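Local atomic coordinates of putative phosphonate binding protein for ABC transporter (Prochlorococcus marinus str. MIT 9301, PDB entry 5LQ5), a protein that binds inorganic phosphite strongly, and methylphosphonate and phosphate only very weakly, probably as the solute-binding component of an ABC transporter. Residues 11-15 and 156-160; 44-48 and 123-127. All coordinates share one frame; numbering follows the deposited sequence.

Contact 1 of 2, residues 11-15 and 156-160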
ATOM      1  N   ILE A  11       5.524  -3.026  -3.016  1.00 15.81           N
ATOM      2  CA  ILE A  11       4.282  -3.690  -3.378  1.00 15.07           C
ATOM      3  C   ILE A  11       3.693  -3.000  -4.628  1.00 15.87           C
ATOM      4  O   ILE A  11       3.703  -1.756  -4.713  1.00 16.53           O
ATOM      5  CB  ILE A  11       3.251  -3.757  -2.236  1.00 14.77           C
ATOM      6  CG1 ILE A  11       2.972  -2.372  -1.636  1.00 16.64           C
ATOM      7  CG2 ILE A  11       3.718  -4.767  -1.160  1.00 18.13           C
ATOM      8  CD1 ILE A  11       1.730  -2.344  -0.788  1.00 18.59           C
ATOM      9  N   PRO A  12       3.175  -3.772  -5.594  1.00 14.34           N
ATOM     10  CA  PRO A  12       2.652  -3.197  -6.840  1.00 17.61           C
ATOM     11  C   PRO A  12       1.196  -2.750  -6.685  1.00 16.10           C
ATOM     12  O   PRO A  12       0.262  -3.362  -7.204  1.00 17.74           O
ATOM     13  CB  PRO A  12       2.803  -4.344  -7.827  1.00 19.41           C
ATOM     14  CG  PRO A  12       2.673  -5.588  -6.986  1.00 19.35           C
ATOM     15  CD  PRO A  12       3.290  -5.241  -5.663  1.00 16.40           C
ATOM     16  N   ASP A  13       1.037  -1.653  -5.944  1.00 15.76           N
ATOM     17  CA  ASP A  13      -0.276  -1.164  -5.469  1.00 16.28           C
ATOM     18  C   ASP A  13      -0.948  -0.204  -6.449  1.00 17.69           C
ATOM     19  O   ASP A  13      -2.081   0.207  -6.248  1.00 19.41           O
ATOM     20  CB  ASP A  13      -0.166  -0.556  -4.069  1.00 18.15           C
ATOM     21  CG  ASP A  13       0.566   0.797  -4.045  1.00 20.57           C
ATOM     22  OD1 ASP A  13       1.351   1.097  -4.967  1.00 19.56           O
ATOM     23  OD2 ASP A  13       0.327   1.564  -3.106  1.00 22.94           O
ATOM     24  N   GLN A  14      -0.188   0.150  -7.489  1.00 17.38           N
ATOM     25  CA  GLN A  14      -0.598   1.077  -8.545  1.00 20.07           C
ATOM     26  C   GLN A  14      -0.028   0.585  -9.881  1.00 18.85           C
ATOM     27  O   GLN A  14       0.792  -0.310  -9.906  1.00 18.85           O
ATOM     28  CB  GLN A  14      -0.094   2.502  -8.210  1.00 21.90           C
ATOM     29  CG  GLN A  14      -0.825   3.075  -7.005  1.00 24.35           C
ATOM     30  CD  GLN A  14      -0.135   4.292  -6.469  1.00 32.19           C
ATOM     31  OE1 GLN A  14       0.657   4.232  -5.533  1.00 41.81           O
ATOM     32  NE2 GLN A  14      -0.435   5.383  -7.047  1.00 28.38           N
ATOM     33  N   ASN A  15      -0.443   1.198 -10.982  1.00 20.06           N
ATOM     34  CA  ASN A  15       0.058   0.844 -12.281  1.00 20.06           C
ATOM     35  C   ASN A  15       1.577   0.999 -12.351  1.00 19.17           C
ATOM     36  O   ASN A  15       2.170   1.891 -11.704  1.00 19.46           O
ATOM     37  CB  ASN A  15      -0.596   1.678 -13.373  1.00 21.39           C
ATOM     38  CG  ASN A  15      -2.076   1.364 -13.554  1.00 20.02           C
ATOM     39  OD1 ASN A  15      -2.554   0.253 -13.272  1.00 23.49           O
ATOM     40  ND2 ASN A  15      -2.792   2.321 -14.032  1.00 25.30           N
ATOM     41  N   GLY A 156      -5.843  -6.866  -7.374  1.00 16.71           N
ATOM     42  CA  GLY A 156      -4.392  -6.753  -7.274  1.00 18.50           C
ATOM     43  C   GLY A 156      -3.763  -5.399  -7.066  1.00 16.95           C
ATOM     44  O   GLY A 156      -2.596  -5.290  -6.729  1.00 19.05           O
ATOM     45  N   SER A 157      -4.525  -4.346  -7.288  1.00 16.09           N
ATOM     46  CA  SER A 157      -3.959  -3.001  -7.120  1.00 16.62           C
ATOM     47  C   SER A 157      -5.074  -1.986  -6.982  1.00 16.78           C
ATOM     48  O   SER A 157      -6.208  -2.203  -7.424  1.00 16.36           O
ATOM     49  CB  SER A 157      -3.044  -2.615  -8.280  1.00 20.14           C
ATOM     50  OG  SER A 157      -3.725  -1.887  -9.313  1.00 20.68           O
ATOM     51  N   HIS A 158      -4.725  -0.846  -6.394  1.00 16.53           N
ATOM     52  CA  HIS A 158      -5.731   0.204  -6.189  1.00 16.65           C
ATOM     53  C   HIS A 158      -6.166   0.808  -7.533  1.00 17.46           C
ATOM     54  O   HIS A 158      -7.350   1.147  -7.721  1.00 17.96           O
ATOM     55  CB  HIS A 158      -5.234   1.258  -5.224  1.00 18.56           C
ATOM     56  CG  HIS A 158      -4.834   0.685  -3.911  1.00 15.70           C
ATOM     57  ND1 HIS A 158      -5.698  -0.059  -3.137  1.00 16.86           N
ATOM     58  CD2 HIS A 158      -3.622   0.609  -3.309  1.00 18.32           C
ATOM     59  CE1 HIS A 158      -5.046  -0.510  -2.080  1.00 16.87           C
ATOM     60  NE2 HIS A 158      -3.794  -0.099  -2.147  1.00 17.86           N
ATOM     61  N   ASP A 159      -5.220   0.969  -8.457  1.00 16.96           N
ATOM     62  CA  ASP A 159      -5.585   1.504  -9.817  1.00 16.98           C
ATOM     63  C   ASP A 159      -6.512   0.503 -10.531  1.00 18.89           C
ATOM     64  O   ASP A 159      -7.505   0.882 -11.166  1.00 20.32           O
ATOM     65  CB  ASP A 159      -4.369   1.811 -10.672  1.00 19.03           C
ATOM     66  CG  ASP A 159      -3.628   3.054 -10.249  1.00 20.61           C
ATOM     67  OD1 ASP A 159      -4.223   3.961  -9.597  1.00 26.49           O
ATOM     68  OD2 ASP A 159      -2.441   3.130 -10.653  1.00 22.53           O
ATOM     69  N   ALA A 160      -6.225  -0.794 -10.355  1.00 16.94           N
ATOM     70  CA  ALA A 160      -7.060  -1.804 -11.008  1.00 16.63           C
ATOM     71  C   ALA A 160      -8.481  -1.895 -10.438  1.00 16.48           C
ATOM     72  O   ALA A 160      -9.426  -2.141 -11.174  1.00 18.60           O
ATOM     73  CB  ALA A 160      -6.400  -3.159 -10.993  1.00 18.09           C
TER
HETATM   74  O   HOH W   1      -2.236  -1.893 -11.494  1.00 21.32           O
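Asp13 and Ser157 bring the two backbones to 4.4 Å between their CA atoms, and Asp13 O accepts from the amide N of His158. That bond is 2.8 Å long, with the donor above the carbonyl plane, 41° out of it. CB of Ser157 packs against the carbonyl oxygens of both Pro12 and Asp13, while its OG caps its own helix by accepting from Ala160 N at 2.9 Å. Water 1 extends this cap across the gap, sitting 2.6 Å from Ser157 OG and donating to Asn15 OD1. One direct bond across the contact uses a side chain: Asn15 N to Asp159 OD2, 2.8 Å long and nearly straight, meeting the oxygen on the anti side and tilted somewhat out of the carboxylate plane. With Asp159 CG beside its backbone N (chi1 -74°), the carboxylate reaches out from the helix to Asn15, crossing its amide at an angle of 54° between the planes. OD2 also rests 3.4 Å from Gln14 CB, and OD1 is taken by Asn183. If Asp159 were an alanine, Asn15 N would probably lose its acceptor and Asn183 its carboxylate partner, leaving a gap beside the start of the next helix. His158 lays the CD2 corner of its ring 3.7 Å from Asp13 CB; NE2 continues to the phosphite, and Asp13 OD2 is bonded to Tyr206. The two-lobed design of periplasmic binding proteins is seen here in small: the loop 11-15 joins strand 5-10 of the six-stranded sheet to helix 16-34, whereas 156-160 follows strand 153-154 of the five-stranded sheet and opens helix 158-167, with Val179 of helix 177-186 packed against Gln14, His158 and Asp159.

Contact 2 of 2, residues 44-48 and 123-127. With PO3 (phosphite ion), chain B.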
ATOM      1  N   ILE A  44       5.818  -8.899  -9.627  1.00 18.49           N
ATOM      2  CA  ILE A  44       4.505  -9.128 -10.263  1.00 18.68           C
ATOM      3  C   ILE A  44       3.290  -8.927  -9.355  1.00 19.21           C
ATOM      4  O   ILE A  44       2.222  -8.587  -9.856  1.00 19.80           O
ATOM      5  CB  ILE A  44       4.395 -10.496 -10.980  1.00 23.61           C
ATOM      6  CG1 ILE A  44       4.593 -11.657 -10.001  1.00 26.38           C
ATOM      7  CG2 ILE A  44       5.339 -10.529 -12.185  1.00 25.24           C
ATOM      8  CD1 ILE A  44       4.113 -12.985 -10.574  1.00 31.56           C
ATOM      9  N   ASN A  45       3.442  -9.147  -8.036  1.00 16.55           N
ATOM     10  CA  ASN A  45       2.294  -9.079  -7.102  1.00 17.26           C
ATOM     11  C   ASN A  45       2.781  -8.874  -5.664  1.00 15.23           C
ATOM     12  O   ASN A  45       3.994  -8.805  -5.420  1.00 15.84           O
ATOM     13  CB  ASN A  45       1.368 -10.284  -7.277  1.00 17.62           C
ATOM     14  CG  ASN A  45       2.045 -11.616  -7.005  1.00 19.01           C
ATOM     15  OD1 ASN A  45       2.948 -11.721  -6.160  1.00 20.29           O
ATOM     16  ND2 ASN A  45       1.631 -12.643  -7.733  1.00 24.17           N
ATOM     17  N   TYR A  46       1.841  -8.710  -4.725  1.00 15.32           N
ATOM     18  CA  TYR A  46       2.220  -8.445  -3.343  1.00 16.87           C
ATOM     19  C   TYR A  46       2.994  -9.617  -2.736  1.00 16.69           C
ATOM     20  O   TYR A  46       3.912  -9.402  -1.979  1.00 17.55           O
ATOM     21  CB  TYR A  46       1.014  -8.172  -2.478  1.00 16.01           C
ATOM     22  CG  TYR A  46       0.375  -6.768  -2.542  1.00 14.05           C
ATOM     23  CD1 TYR A  46      -0.000  -6.106  -1.372  1.00 15.41           C
ATOM     24  CD2 TYR A  46       0.081  -6.142  -3.741  1.00 15.52           C
ATOM     25  CE1 TYR A  46      -0.618  -4.888  -1.413  1.00 15.46           C
ATOM     26  CE2 TYR A  46      -0.609  -4.943  -3.785  1.00 16.46           C
ATOM     27  CZ  TYR A  46      -0.939  -4.297  -2.621  1.00 17.20           C
ATOM     28  OH  TYR A  46      -1.603  -3.082  -2.630  1.00 17.24           O
ATOM     29  N   ILE A  47       2.613 -10.849  -3.087  1.00 15.93           N
ATOM     30  CA  ILE A  47       3.308 -12.008  -2.541  1.00 18.56           C
ATOM     31  C   ILE A  47       4.762 -11.983  -2.967  1.00 18.70           C
ATOM     32  O   ILE A  47       5.649 -12.291  -2.183  1.00 18.42           O
ATOM     33  CB  ILE A  47       2.617 -13.319  -2.928  1.00 20.59           C
ATOM     34  CG1 ILE A  47       1.351 -13.463  -2.126  1.00 24.73           C
ATOM     35  CG2 ILE A  47       3.522 -14.522  -2.684  1.00 24.20           C
ATOM     36  CD1 ILE A  47       0.428 -14.567  -2.632  1.00 33.55           C
ATOM     37  N   ALA A  48       4.988 -11.615  -4.210  1.00 17.71           N
ATOM     38  CA  ALA A  48       6.356 -11.561  -4.766  1.00 17.71           C
ATOM     39  C   ALA A  48       7.227 -10.523  -4.034  1.00 17.18           C
ATOM     40  O   ALA A  48       8.456 -10.659  -3.967  1.00 18.99           O
ATOM     41  CB  ALA A  48       6.346 -11.295  -6.260  1.00 20.59           C
ATOM     42  N   SER A 123      -5.624  -6.197  -3.960  1.00 14.87           N
ATOM     43  CA  SER A 123      -4.873  -7.424  -3.684  1.00 15.23           C
ATOM     44  C   SER A 123      -5.419  -8.152  -2.480  1.00 15.17           C
ATOM     45  O   SER A 123      -5.796  -7.525  -1.500  1.00 16.45           O
ATOM     46  CB  SER A 123      -3.396  -7.126  -3.431  1.00 16.61           C
ATOM     47  OG  SER A 123      -2.678  -8.309  -3.010  1.00 18.15           O
ATOM     48  N   GLU A 124      -5.349  -9.480  -2.539  1.00 15.67           N
ATOM     49  CA  GLU A 124      -5.740 -10.290  -1.380  1.00 15.53           C
ATOM     50  C   GLU A 124      -4.953  -9.881  -0.136  1.00 14.45           C
ATOM     51  O   GLU A 124      -5.452 -10.030   0.962  1.00 17.07           O
ATOM     52  CB  GLU A 124      -5.431 -11.773  -1.650  1.00 18.94           C
ATOM     53  CG  GLU A 124      -6.271 -12.426  -2.774  1.00 21.77           C
ATOM     54  CD  GLU A 124      -5.701 -12.300  -4.188  1.00 32.53           C
ATOM     55  OE1 GLU A 124      -4.806 -11.445  -4.447  1.00 29.60           O
ATOM     56  OE2 GLU A 124      -6.175 -13.083  -5.062  1.00 33.70           O
ATOM     57  N   ASN A 125      -3.723  -9.351  -0.326  1.00 14.44           N
ATOM     58  CA  ASN A 125      -2.814  -8.986   0.766  1.00 14.91           C
ATOM     59  C   ASN A 125      -2.703  -7.492   0.995  1.00 15.68           C
ATOM     60  O   ASN A 125      -1.798  -7.022   1.682  1.00 15.78           O
ATOM     61  CB  ASN A 125      -1.426  -9.642   0.522  1.00 16.39           C
ATOM     62  CG  ASN A 125      -1.464 -11.153   0.692  1.00 23.99           C
ATOM     63  OD1 ASN A 125      -2.004 -11.654   1.640  1.00 28.92           O
ATOM     64  ND2 ASN A 125      -0.901 -11.846  -0.228  1.00 40.04           N
ATOM     65  N   SER A 126      -3.652  -6.758   0.450  1.00 15.29           N
ATOM     66  CA  SER A 126      -3.712  -5.273   0.640  1.00 15.72           C
ATOM     67  C   SER A 126      -4.361  -4.879   1.970  1.00 15.54           C
ATOM     68  O   SER A 126      -5.403  -5.421   2.355  1.00 16.81           O
ATOM     69  CB  SER A 126      -4.471  -4.603  -0.504  1.00 15.51           C
ATOM     70  OG  SER A 126      -4.562  -3.205  -0.265  1.00 15.02           O
ATOM     71  N   THR A 127      -3.705  -3.985   2.690  1.00 14.67           N
ATOM     72  CA  THR A 127      -4.247  -3.413   3.909  1.00 15.22           C
ATOM     73  C   THR A 127      -5.485  -2.543   3.625  1.00 14.90           C
ATOM     74  O   THR A 127      -6.575  -2.791   4.165  1.00 17.11           O
ATOM     75  CB  THR A 127      -3.175  -2.569   4.643  1.00 17.94           C
ATOM     76  OG1 THR A 127      -1.896  -3.262   4.604  1.00 17.40           O
ATOM     77  CG2 THR A 127      -3.612  -2.343   6.100  1.00 18.67           C
TER
HETATM   78  P   PO3 B 401      -1.745  -1.508   1.019  1.00 16.36           P
HETATM   79  O1  PO3 B 401      -2.779  -0.572   1.728  1.00 15.81           O
HETATM   80  O2  PO3 B 401      -1.324  -2.779   1.866  1.00 17.20           O
HETATM   81  O3  PO3 B 401      -2.228  -1.905  -0.404  1.00 16.06           O
HETATM   82  O   HOH W   2      -4.265  -3.474  -3.749  1.00 17.75           O
HETATM   83  O   HOH W   3      -1.214  -9.052  -5.132  1.00 24.46           O
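The Tyr46 ring carries Ser123 CB over one face, a CH-pi contact of 3.6 Å to the ring centroid only 13° off the normal, while Ile11 approaches from the other side; phosphite O3 lies near the ring plane beside the hydroxyl, and O2 in plane farther out on the CE1 side. Ser123 OG shares the covered face, nearest to CG of Tyr46 at 3.5 Å. Its position follows from a chi1 of 174°, which swings the hydroxyl away from its own backbone N and along the ring toward CB of Tyr46. There it closes an ST turn by accepting from Asn125 N, and water 3 ties it to the backbone N of Tyr46. Farther round, CE1 of the ring meets Ser126 CA obliquely at 3.7 Å. At the outer margin Ile47 CG1 packs against Asn125 ND2 at 3.4 Å, an amide whose polar ends are engaged elsewhere, OD1 by Lys272 and Gln70 and ND2 by the carbonyl of Leu275. No hydrogen bond runs directly between the segments; the phosphite and two waters bridge them instead. Tyr46 OH donates to phosphite O3 at 2.6 Å, and Ser126 OG donates to the same oxygen at 2.7 Å. The tyrosine hydroxyl also accepts from water 2, which in turn accepts from Ser123 N, so a second bridge runs beside the anion. Phosphite O2 is gripped from Thr127 by both N, at 2.8 Å, and OG1. Ser126 OG doubles as the N-cap of helix 127-139, accepting from Gly129 N. Such chemistry implies recognition of the oxyanion by directed hydroxyl and amide donors at a helix start, whose dipole is likely to favour the negative charge further.

Contacts 1 and 2, their centres about 9 Å apart, flank the same phosphite, and each brings a segment from one lobe against a segment from the other. They meet directly: Asp13 CB lies 3.2 Å from Tyr46 OH, His158 CE1 is 3.3 Å from Ser126 OG, and Pro12 CG packs 3.5 Å from Asn45 CA. His158 NE2, supplied by contact 1, adds a third donor to the phosphite oxygen already held through contact 2, and Ser128 OG also bonds the ion. This is consistent with binding being coupled to lobe closure, as in related binding proteins: 156-160 and 123-127 each run into a helix start in one lobe, and both press upon the lobe contributing 11-15 and 44-48.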